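Local coordinates for protein paenibacillus xanthan lyase (PDB 6F2P) that cleaves the polysaccharide xanthan as a calcium-containing lyase of polysaccharide lyase family 8, at residues D424-R434 and H595-W603; G404-T412 and L435-Q446. All coordinates share one frame; numbering follows the deposited sequence.

Interaction 1. Residues D424-R434 and H595-W603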
loop_
_atom_site.group_PDB
_atom_site.type_symbol
_atom_site.label_atom_id
_atom_site.label_comp_id
_atom_site.label_asym_id
_atom_site.label_seq_id
_atom_site.Cartn_x
_atom_site.Cartn_y
_atom_site.Cartn_z
ATOM N N ASP A 424 -13.018 25.755 -9.634
ATOM C CA ASP A 424 -13.012 27.001 -10.400
ATOM C C ASP A 424 -12.420 26.739 -11.798
ATOM O O ASP A 424 -11.708 27.570 -12.365
ATOM C CB ASP A 424 -12.244 28.074 -9.616
ATOM C CG ASP A 424 -12.168 29.409 -10.331
ATOM O OD1 ASP A 424 -13.169 29.828 -10.965
ATOM O OD2 ASP A 424 -11.078 30.030 -10.255
ATOM N N HIS A 425 -12.713 25.549 -12.322
ATOM C CA HIS A 425 -12.304 25.129 -13.664
ATOM C C HIS A 425 -10.823 24.834 -13.835
ATOM O O HIS A 425 -10.311 24.904 -14.954
ATOM C CB HIS A 425 -12.763 26.124 -14.731
ATOM C CG HIS A 425 -14.216 26.455 -14.642
ATOM N ND1 HIS A 425 -15.205 25.506 -14.781
ATOM C CD2 HIS A 425 -14.850 27.627 -14.386
ATOM C CE1 HIS A 425 -16.386 26.077 -14.628
ATOM N NE2 HIS A 425 -16.196 27.364 -14.391
ATOM N N PHE A 426 -10.145 24.491 -12.742
ATOM C CA PHE A 426 -8.775 23.987 -12.821
ATOM C C PHE A 426 -8.608 22.922 -13.925
ATOM O O PHE A 426 -7.762 23.061 -14.815
ATOM C CB PHE A 426 -8.313 23.423 -11.466
ATOM C CG PHE A 426 -7.053 22.602 -11.553
ATOM C CD1 PHE A 426 -5.812 23.211 -11.459
ATOM C CD2 PHE A 426 -7.111 21.226 -11.760
ATOM C CE1 PHE A 426 -4.661 22.477 -11.567
ATOM C CE2 PHE A 426 -5.958 20.482 -11.866
ATOM C CZ PHE A 426 -4.726 21.109 -11.761
ATOM N N TRP A 427 -9.431 21.877 -13.873
ATOM C CA TRP A 427 -9.269 20.722 -14.757
ATOM C C TRP A 427 -9.554 20.966 -16.235
ATOM O O TRP A 427 -9.068 20.222 -17.086
ATOM C CB TRP A 427 -10.115 19.542 -14.269
ATOM C CG TRP A 427 -9.535 18.853 -13.070
ATOM C CD1 TRP A 427 -10.027 18.873 -11.797
ATOM C CD2 TRP A 427 -8.343 18.062 -13.026
ATOM N NE1 TRP A 427 -9.224 18.128 -10.966
ATOM C CE2 TRP A 427 -8.182 17.622 -11.694
ATOM C CE3 TRP A 427 -7.399 17.676 -13.985
ATOM C CZ2 TRP A 427 -7.117 16.816 -11.297
ATOM C CZ3 TRP A 427 -6.341 16.879 -13.587
ATOM C CH2 TRP A 427 -6.210 16.455 -12.252
ATOM N N ALA A 428 -10.340 21.993 -16.545
ATOM C CA ALA A 428 -10.716 22.245 -17.935
ATOM C C ALA A 428 -9.757 23.206 -18.624
ATOM O O ALA A 428 -9.888 23.462 -19.822
ATOM C CB ALA A 428 -12.153 22.760 -18.025
ATOM N N THR A 429 -8.794 23.727 -17.866
ATOM C CA THR A 429 -7.835 24.700 -18.394
ATOM C C THR A 429 -6.377 24.259 -18.274
ATOM O O THR A 429 -5.562 24.615 -19.123
ATOM C CB THR A 429 -7.966 26.060 -17.694
ATOM O OG1 THR A 429 -8.020 25.854 -16.278
ATOM C CG2 THR A 429 -9.225 26.787 -18.141
ATOM N N VAL A 430 -6.049 23.508 -17.219
ATOM C CA VAL A 430 -4.668 23.083 -16.963
ATOM C C VAL A 430 -4.089 22.258 -18.119
ATOM O O VAL A 430 -4.819 21.571 -18.834
ATOM C CB VAL A 430 -4.547 22.276 -15.635
ATOM C CG1 VAL A 430 -5.156 20.889 -15.784
ATOM C CG2 VAL A 430 -3.095 22.156 -15.199
ATOM N N ASP A 431 -2.780 22.346 -18.319
ATOM C CA ASP A 431 -2.127 21.495 -19.300
ATOM C C ASP A 431 -2.001 20.078 -18.730
ATOM O O ASP A 431 -1.097 19.796 -17.931
ATOM C CB ASP A 431 -0.754 22.053 -19.669
ATOM C CG ASP A 431 -0.059 21.223 -20.731
ATOM O OD1 ASP A 431 -0.614 20.164 -21.115
ATOM O OD2 ASP A 431 1.049 21.619 -21.173
ATOM N N ASN A 432 -2.903 19.191 -19.145
ATOM C CA ASN A 432 -2.921 17.817 -18.643
ATOM C C ASN A 432 -1.743 16.969 -19.110
ATOM O O ASN A 432 -1.627 15.802 -18.731
ATOM C CB ASN A 432 -4.238 17.118 -18.999
ATOM C CG ASN A 432 -5.384 17.565 -18.122
ATOM O OD1 ASN A 432 -6.171 18.430 -18.503
ATOM N ND2 ASN A 432 -5.479 16.985 -16.931
ATOM N N TYR A 433 -0.877 17.550 -19.934
ATOM C CA TYR A 433 0.360 16.876 -20.316
ATOM C C TYR A 433 1.465 17.156 -19.294
ATOM O O TYR A 433 2.508 16.499 -19.293
ATOM C CB TYR A 433 0.805 17.305 -21.712
ATOM C CG TYR A 433 -0.170 16.948 -22.817
ATOM C CD1 TYR A 433 -0.312 15.636 -23.251
ATOM C CD2 TYR A 433 -0.931 17.927 -23.442
ATOM C CE1 TYR A 433 -1.200 15.310 -24.264
ATOM C CE2 TYR A 433 -1.816 17.613 -24.453
ATOM C CZ TYR A 433 -1.951 16.305 -24.864
ATOM O OH TYR A 433 -2.840 15.991 -25.878
ATOM N N ARG A 434 1.208 18.124 -18.417
ATOM C CA ARG A 434 2.170 18.561 -17.415
ATOM C C ARG A 434 1.543 18.701 -16.039
ATOM O O ARG A 434 1.562 19.788 -15.452
ATOM C CB ARG A 434 2.780 19.903 -17.820
ATOM C CG ARG A 434 3.671 19.808 -19.048
ATOM C CD ARG A 434 4.402 21.111 -19.324
ATOM N NE ARG A 434 5.428 20.918 -20.348
ATOM C CZ ARG A 434 5.852 21.870 -21.174
ATOM N NH1 ARG A 434 5.338 23.087 -21.100
ATOM N NH2 ARG A 434 6.794 21.603 -22.072
ATOM N N HIS A 595 -13.576 28.402 -20.945
ATOM C CA HIS A 595 -13.103 29.030 -19.716
ATOM C C HIS A 595 -11.636 29.371 -19.874
ATOM O O HIS A 595 -10.889 28.642 -20.539
ATOM C CB HIS A 595 -13.242 28.075 -18.535
ATOM C CG HIS A 595 -14.641 27.621 -18.293
ATOM N ND1 HIS A 595 -15.602 28.436 -17.742
ATOM C CD2 HIS A 595 -15.244 26.430 -18.536
ATOM C CE1 HIS A 595 -16.742 27.769 -17.651
ATOM N NE2 HIS A 595 -16.547 26.550 -18.126
ATOM N N THR A 596 -11.214 30.465 -19.251
ATOM C CA THR A 596 -9.822 30.863 -19.334
ATOM C C THR A 596 -9.236 31.067 -17.951
ATOM O O THR A 596 -9.738 31.874 -17.162
ATOM C CB THR A 596 -9.621 32.135 -20.177
ATOM O OG1 THR A 596 -10.139 31.925 -21.498
ATOM C CG2 THR A 596 -8.144 32.455 -20.274
ATOM N N ARG A 597 -8.174 30.325 -17.660
ATOM C CA ARG A 597 -7.500 30.415 -16.369
ATOM C C ARG A 597 -5.992 30.582 -16.536
ATOM O O ARG A 597 -5.423 30.184 -17.561
ATOM C CB ARG A 597 -7.819 29.180 -15.534
ATOM C CG ARG A 597 -9.269 29.096 -15.129
ATOM C CD ARG A 597 -9.619 30.310 -14.299
ATOM N NE ARG A 597 -10.956 30.227 -13.730
ATOM C CZ ARG A 597 -12.024 30.833 -14.237
ATOM N NH1 ARG A 597 -11.911 31.577 -15.335
ATOM N NH2 ARG A 597 -13.205 30.698 -13.640
ATOM N N ASN A 598 -5.351 31.171 -15.529
ATOM C CA ASN A 598 -3.912 31.451 -15.576
ATOM C C ASN A 598 -3.082 30.464 -14.771
ATOM O O ASN A 598 -3.476 30.060 -13.678
ATOM C CB ASN A 598 -3.634 32.869 -15.087
ATOM C CG ASN A 598 -4.438 33.908 -15.843
ATOM O OD1 ASN A 598 -4.485 33.894 -17.080
ATOM N ND2 ASN A 598 -5.098 34.805 -15.103
ATOM N N PHE A 599 -1.929 30.083 -15.312
ATOM C CA PHE A 599 -1.098 29.058 -14.686
ATOM C C PHE A 599 0.388 29.410 -14.646
ATOM O O PHE A 599 0.925 30.014 -15.577
ATOM C CB PHE A 599 -1.262 27.715 -15.406
ATOM C CG PHE A 599 -2.601 27.070 -15.209
ATOM C CD1 PHE A 599 -3.679 27.406 -16.019
ATOM C CD2 PHE A 599 -2.782 26.108 -14.225
ATOM C CE1 PHE A 599 -4.923 26.800 -15.840
ATOM C CE2 PHE A 599 -4.020 25.495 -14.040
ATOM C CZ PHE A 599 -5.091 25.844 -14.849
ATOM N N MET A 600 1.042 29.013 -13.557
ATOM C CA MET A 600 2.495 29.047 -13.451
ATOM C C MET A 600 3.024 27.625 -13.484
ATOM O O MET A 600 2.766 26.839 -12.576
ATOM C CB MET A 600 2.937 29.711 -12.148
ATOM C CG MET A 600 4.433 29.572 -11.884
ATOM S SD MET A 600 5.429 30.327 -13.198
ATOM C CE MET A 600 4.994 32.050 -12.958
ATOM N N THR A 601 3.767 27.297 -14.529
ATOM C CA THR A 601 4.274 25.946 -14.715
ATOM C C THR A 601 5.797 25.903 -14.586
ATOM O O THR A 601 6.504 26.630 -15.289
ATOM C CB THR A 601 3.874 25.428 -16.097
ATOM O OG1 THR A 601 2.494 25.719 -16.319
ATOM C CG2 THR A 601 4.083 23.931 -16.195
ATOM N N LEU A 602 6.298 25.063 -13.681
ATOM C CA LEU A 602 7.738 24.885 -13.501
ATOM C C LEU A 602 8.086 23.419 -13.746
ATOM O O LEU A 602 7.386 22.534 -13.253
ATOM C CB LEU A 602 8.150 25.288 -12.085
ATOM C CG LEU A 602 7.702 26.664 -11.573
ATOM C CD1 LEU A 602 8.061 26.843 -10.112
ATOM C CD2 LEU A 602 8.306 27.784 -12.395
ATOM N N TRP A 603 9.150 23.150 -14.503
ATOM C CA TRP A 603 9.533 21.759 -14.749
ATOM C C TRP A 603 11.002 21.510 -15.118
ATOM O O TRP A 603 11.768 22.438 -15.359
ATOM C CB TRP A 603 8.605 21.114 -15.782
ATOM C CG TRP A 603 8.804 21.559 -17.212
ATOM C CD1 TRP A 603 9.426 20.860 -18.206
ATOM C CD2 TRP A 603 8.345 22.781 -17.811
ATOM N NE1 TRP A 603 9.395 21.574 -19.380
ATOM C CE2 TRP A 603 8.737 22.756 -19.163
ATOM C CE3 TRP A 603 7.642 23.895 -17.334
ATOM C CZ2 TRP A 603 8.452 23.801 -20.043
ATOM C CZ3 TRP A 603 7.368 24.935 -18.209
ATOM C CH2 TRP A 603 7.769 24.877 -19.548
#
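The imidazoles of H425 and H595 stack face to face, their centroids 3.6 Å apart and their planes at 15°. H425 NE2 lies over the H595 face, toward its rim, near H595 CE1. H425 ND1 accepts from W580 NE1, which probably helps set the turn of that ring. At the far end the guanidinium of R434 lies over the six-membered ring of W603 as a cation-pi pair, CZ 3.9 Å from the ring centroid. R434 extends its chain from CG to NE to get there, and its NH2 forms a salt bridge with E509.

The charged pair is D424 and R597. R597 grips D424 side-on with two nitrogens. Its NH2 meets D424 OD1 at 2.8 Å, from above the carboxylate plane, as a salt bridge. Its NE reaches the backbone D424 O at 3.1 Å.

The segment 424-434 carries a short, weakly bonded helical turn, about 426-429, that packs on strand 595-607 of a five-stranded antiparallel sheet in the super-sandwich domain of the lyase fold.

F599 is the centre of the mainly apolar contacts. V430 CA sits over a face of its ring as a CH-pi contact, 4.0 Å from the centroid, and V430 CB lies 3.6 Å from F599 CE2. T429 brings its hydroxyl oxygen to the ring edge, with OG1 3.3 Å from F599 CZ. F426 CD1 touches F599 CE2 at 3.9 Å.

Interaction 2. Residues G404-T412 and L435-Q446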
loop_
_atom_site.group_PDB
_atom_site.type_symbol
_atom_site.label_atom_id
_atom_site.label_comp_id
_atom_site.label_asym_id
_atom_site.label_seq_id
_atom_site.Cartn_x
_atom_site.Cartn_y
_atom_site.Cartn_z
ATOM N N GLY A 404 -7.117 12.240 -18.598
ATOM C CA GLY A 404 -6.563 11.856 -17.314
ATOM C C GLY A 404 -5.260 11.085 -17.414
ATOM O O GLY A 404 -4.806 10.507 -16.423
ATOM N N TRP A 405 -4.660 11.100 -18.604
ATOM C CA TRP A 405 -3.474 10.301 -18.948
ATOM C C TRP A 405 -2.422 10.150 -17.848
ATOM O O TRP A 405 -1.935 9.050 -17.598
ATOM C CB TRP A 405 -2.797 10.879 -20.199
ATOM C CG TRP A 405 -3.743 11.129 -21.346
ATOM C CD1 TRP A 405 -4.482 10.198 -22.026
ATOM C CD2 TRP A 405 -4.049 12.397 -21.945
ATOM N NE1 TRP A 405 -5.230 10.812 -23.006
ATOM C CE2 TRP A 405 -4.975 12.159 -22.979
ATOM C CE3 TRP A 405 -3.625 13.711 -21.709
ATOM C CZ2 TRP A 405 -5.475 13.181 -23.774
ATOM C CZ3 TRP A 405 -4.125 14.722 -22.497
ATOM C CH2 TRP A 405 -5.038 14.455 -23.515
ATOM N N HIS A 406 -2.077 11.256 -17.197
ATOM C CA HIS A 406 -0.965 11.266 -16.262
ATOM C C HIS A 406 -1.385 11.487 -14.806
ATOM O O HIS A 406 -0.543 11.760 -13.953
ATOM C CB HIS A 406 0.059 12.326 -16.687
ATOM C CG HIS A 406 0.501 12.193 -18.111
ATOM N ND1 HIS A 406 1.197 11.096 -18.575
ATOM C CD2 HIS A 406 0.331 13.011 -19.177
ATOM C CE1 HIS A 406 1.447 11.251 -19.864
ATOM N NE2 HIS A 406 0.931 12.402 -20.255
ATOM N N THR A 407 -2.677 11.353 -14.516
ATOM C CA THR A 407 -3.177 11.621 -13.167
ATOM C C THR A 407 -2.677 10.630 -12.102
ATOM O O THR A 407 -2.858 10.860 -10.905
ATOM C CB THR A 407 -4.728 11.709 -13.118
ATOM O OG1 THR A 407 -5.307 10.528 -13.688
ATOM C CG2 THR A 407 -5.225 12.929 -13.873
ATOM N N GLY A 408 -2.053 9.537 -12.541
ATOM C CA GLY A 408 -1.486 8.551 -11.634
ATOM C C GLY A 408 0.027 8.406 -11.775
ATOM O O GLY A 408 0.626 7.476 -11.237
ATOM N N ASP A 409 0.654 9.334 -12.491
ATOM C CA ASP A 409 2.067 9.212 -12.834
ATOM C C ASP A 409 2.960 9.793 -11.746
ATOM O O ASP A 409 3.894 10.546 -12.027
ATOM C CB ASP A 409 2.347 9.917 -14.162
ATOM C CG ASP A 409 1.911 9.104 -15.361
ATOM O OD1 ASP A 409 1.180 8.101 -15.182
ATOM O OD2 ASP A 409 2.299 9.474 -16.490
ATOM N N GLY A 410 2.677 9.433 -10.501
ATOM C CA GLY A 410 3.356 10.050 -9.386
ATOM C C GLY A 410 2.986 11.520 -9.330
ATOM O O GLY A 410 3.851 12.385 -9.208
ATOM N N MET A 411 1.694 11.807 -9.424
ATOM C CA MET A 411 1.220 13.181 -9.370
ATOM C C MET A 411 1.150 13.657 -7.934
ATOM O O MET A 411 0.791 12.897 -7.042
ATOM C CB MET A 411 -0.159 13.298 -10.013
ATOM C CG MET A 411 -0.683 14.718 -10.107
ATOM S SD MET A 411 -2.362 14.740 -10.758
ATOM C CE MET A 411 -2.777 16.476 -10.525
ATOM N N THR A 412 1.485 14.921 -7.714
ATOM C CA THR A 412 1.422 15.493 -6.380
ATOM C C THR A 412 0.389 16.613 -6.301
ATOM O O THR A 412 0.317 17.475 -7.183
ATOM C CB THR A 412 2.797 16.026 -5.936
ATOM O OG1 THR A 412 3.196 17.100 -6.794
ATOM C CG2 THR A 412 3.821 14.934 -6.039
ATOM N N LEU A 435 0.989 17.605 -15.528
ATOM C CA LEU A 435 0.446 17.572 -14.173
ATOM C C LEU A 435 1.569 17.517 -13.114
ATOM O O LEU A 435 2.569 16.801 -13.284
ATOM C CB LEU A 435 -0.494 16.376 -14.024
ATOM C CG LEU A 435 -1.747 16.432 -14.899
ATOM C CD1 LEU A 435 -2.631 15.198 -14.707
ATOM C CD2 LEU A 435 -2.517 17.707 -14.600
ATOM N N PRO A 436 1.404 18.268 -12.006
ATOM C CA PRO A 436 2.466 18.426 -10.997
ATOM C C PRO A 436 3.005 17.107 -10.458
ATOM O O PRO A 436 2.249 16.153 -10.241
ATOM C CB PRO A 436 1.776 19.192 -9.870
ATOM C CG PRO A 436 0.634 19.912 -10.544
ATOM C CD PRO A 436 0.178 19.005 -11.648
ATOM N N GLY A 437 4.316 17.052 -10.270
ATOM C CA GLY A 437 4.947 15.910 -9.638
ATOM C C GLY A 437 5.288 14.792 -10.597
ATOM O O GLY A 437 6.195 14.003 -10.333
ATOM N N THR A 438 4.567 14.728 -11.711
ATOM C CA THR A 438 4.702 13.621 -12.653
ATOM C C THR A 438 6.011 13.653 -13.432
ATOM O O THR A 438 6.572 14.724 -13.674
ATOM C CB THR A 438 3.549 13.621 -13.671
ATOM O OG1 THR A 438 3.484 14.900 -14.314
ATOM C CG2 THR A 438 2.227 13.347 -12.974
ATOM N N THR A 439 6.482 12.473 -13.829
ATOM C CA THR A 439 7.543 12.368 -14.822
ATOM C C THR A 439 6.946 11.792 -16.096
ATOM O O THR A 439 6.422 10.687 -16.069
ATOM C CB THR A 439 8.668 11.440 -14.341
ATOM O OG1 THR A 439 9.319 12.037 -13.214
ATOM C CG2 THR A 439 9.678 11.198 -15.441
ATOM N N VAL A 440 7.022 12.528 -17.205
ATOM C CA VAL A 440 6.350 12.121 -18.449
ATOM C C VAL A 440 7.158 12.336 -19.737
ATOM O O VAL A 440 8.149 13.080 -19.753
ATOM C CB VAL A 440 5.029 12.896 -18.648
ATOM C CG1 VAL A 440 4.042 12.611 -17.525
ATOM C CG2 VAL A 440 5.315 14.389 -18.768
ATOM N N LEU A 441 6.720 11.683 -20.817
ATOM C CA LEU A 441 7.192 12.010 -22.163
ATOM C C LEU A 441 6.419 13.233 -22.614
ATOM O O LEU A 441 5.191 13.264 -22.503
ATOM C CB LEU A 441 6.915 10.873 -23.136
ATOM C CG LEU A 441 7.631 9.557 -22.867
ATOM C CD1 LEU A 441 7.148 8.493 -23.851
ATOM C CD2 LEU A 441 9.153 9.742 -22.941
ATOM N N GLN A 442 7.126 14.241 -23.117
ATOM C CA GLN A 442 6.506 15.534 -23.394
ATOM C C GLN A 442 5.359 15.453 -24.394
ATOM O O GLN A 442 5.506 14.882 -25.484
ATOM C CB GLN A 442 7.547 16.535 -23.884
ATOM C CG GLN A 442 6.945 17.816 -24.408
ATOM C CD GLN A 442 7.992 18.847 -24.762
ATOM O OE1 GLN A 442 9.128 18.502 -25.086
ATOM N NE2 GLN A 442 7.619 20.125 -24.690
ATOM N N ASN A 443 4.222 16.032 -24.001
ATOM C CA ASN A 443 3.031 16.132 -24.843
ATOM C C ASN A 443 2.580 14.787 -25.407
ATOM O O ASN A 443 2.369 14.638 -26.608
ATOM C CB ASN A 443 3.268 17.135 -25.968
ATOM C CG ASN A 443 1.986 17.537 -26.676
ATOM O OD1 ASN A 443 1.190 18.319 -26.149
ATOM N ND2 ASN A 443 1.787 17.015 -27.881
ATOM N N THR A 444 2.444 13.802 -24.533
ATOM C CA THR A 444 2.053 12.467 -24.954
ATOM C C THR A 444 0.857 11.997 -24.150
ATOM O O THR A 444 0.479 12.615 -23.153
ATOM C CB THR A 444 3.203 11.453 -24.780
ATOM O OG1 THR A 444 3.544 11.336 -23.390
ATOM C CG2 THR A 444 4.422 11.899 -25.567
ATOM N N THR A 445 0.253 10.906 -24.598
ATOM C CA THR A 445 -0.887 10.341 -23.896
ATOM C C THR A 445 -0.488 8.995 -23.320
ATOM O O THR A 445 0.631 8.523 -23.533
ATOM C CB THR A 445 -2.104 10.154 -24.825
ATOM O OG1 THR A 445 -1.793 9.189 -25.841
ATOM C CG2 THR A 445 -2.504 11.482 -25.466
ATOM N N GLN A 446 -1.407 8.374 -22.591
ATOM C CA GLN A 446 -1.143 7.065 -22.033
ATOM C C GLN A 446 -2.432 6.276 -22.003
ATOM O O GLN A 446 -3.476 6.784 -21.586
ATOM C CB GLN A 446 -0.539 7.170 -20.618
ATOM C CG GLN A 446 -0.324 5.814 -19.954
ATOM C CD GLN A 446 0.242 5.894 -18.540
ATOM O OE1 GLN A 446 0.775 4.908 -18.023
ATOM N NE2 GLN A 446 0.123 7.059 -17.909
HETATM O O HOH W 1 4.601 9.123 -17.478
#
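The H406 imidazole is covered on both faces. V440 CG1 lies over one, 3.6 Å from the ring centroid, as a CH-pi contact, and W405 CB lies over the opposite one. At the edge, ND1 donates to D409 OD2 within the ring plane. NE2 donates to T444 O at 2.9 Å and meets that carbonyl from above its plane. H406 CG stands anti to the carbonyl carbon of its own residue (chi1 -53°), which swings the ring toward V440 and the T444 carbonyl. The W405 indole takes T445 on one face, with CB 3.7 Å from the centroid of the five-membered ring, and Q446 O lies near its edge.

The site joins two overlapping type I beta turns, 404-407 and 406-409, to the chain around edge strand 439-441 in the super-sandwich domain. A G1 beta bulge at G410 and M411, opposite S385, follows them.

The H406-D409 pair is a His-carboxylate hydrogen bond. Q446 NE2 donates to D409 OD1 at 3.1 Å, on the syn lone pair of that oxygen, and also makes a weak bond to W405 O. Q446 OE1 is taken by V476 N. The carboxylate is thus gripped through both oxygens. A leucine in place of H406 would probably leave T444 O and D409 OD2 without their imidazole donors.

M411 extends its chain along P436, with CE 4.0 Å from P436 CD, and its SD touches L435 CD1. Beside it, T412 N donates to P436 O at 2.9 Å. T438 CG2 lies 3.6 Å from D409 CB.

The two interactions share one continuous piece of chain: R434 ends a segment of interaction 1, and L435 begins one of interaction 2. Their centres are about 13 Å apart, and both reach the same five-stranded sheet. Interaction 1 uses strand 595-607, inside that sheet. Interaction 2 involves its edge strand 439-441, and ties it to a loop leading into strand 411-415 of another sheet. Interaction 1 is partly buried, with stacked rings and charged side chains around an apolar middle. Interaction 2 is mostly buried and relies more on hydrogen bonds to backbone carbonyls and a carboxylate. They meet where Y433 stacks on W405 and N432 O packs against H406 CD2.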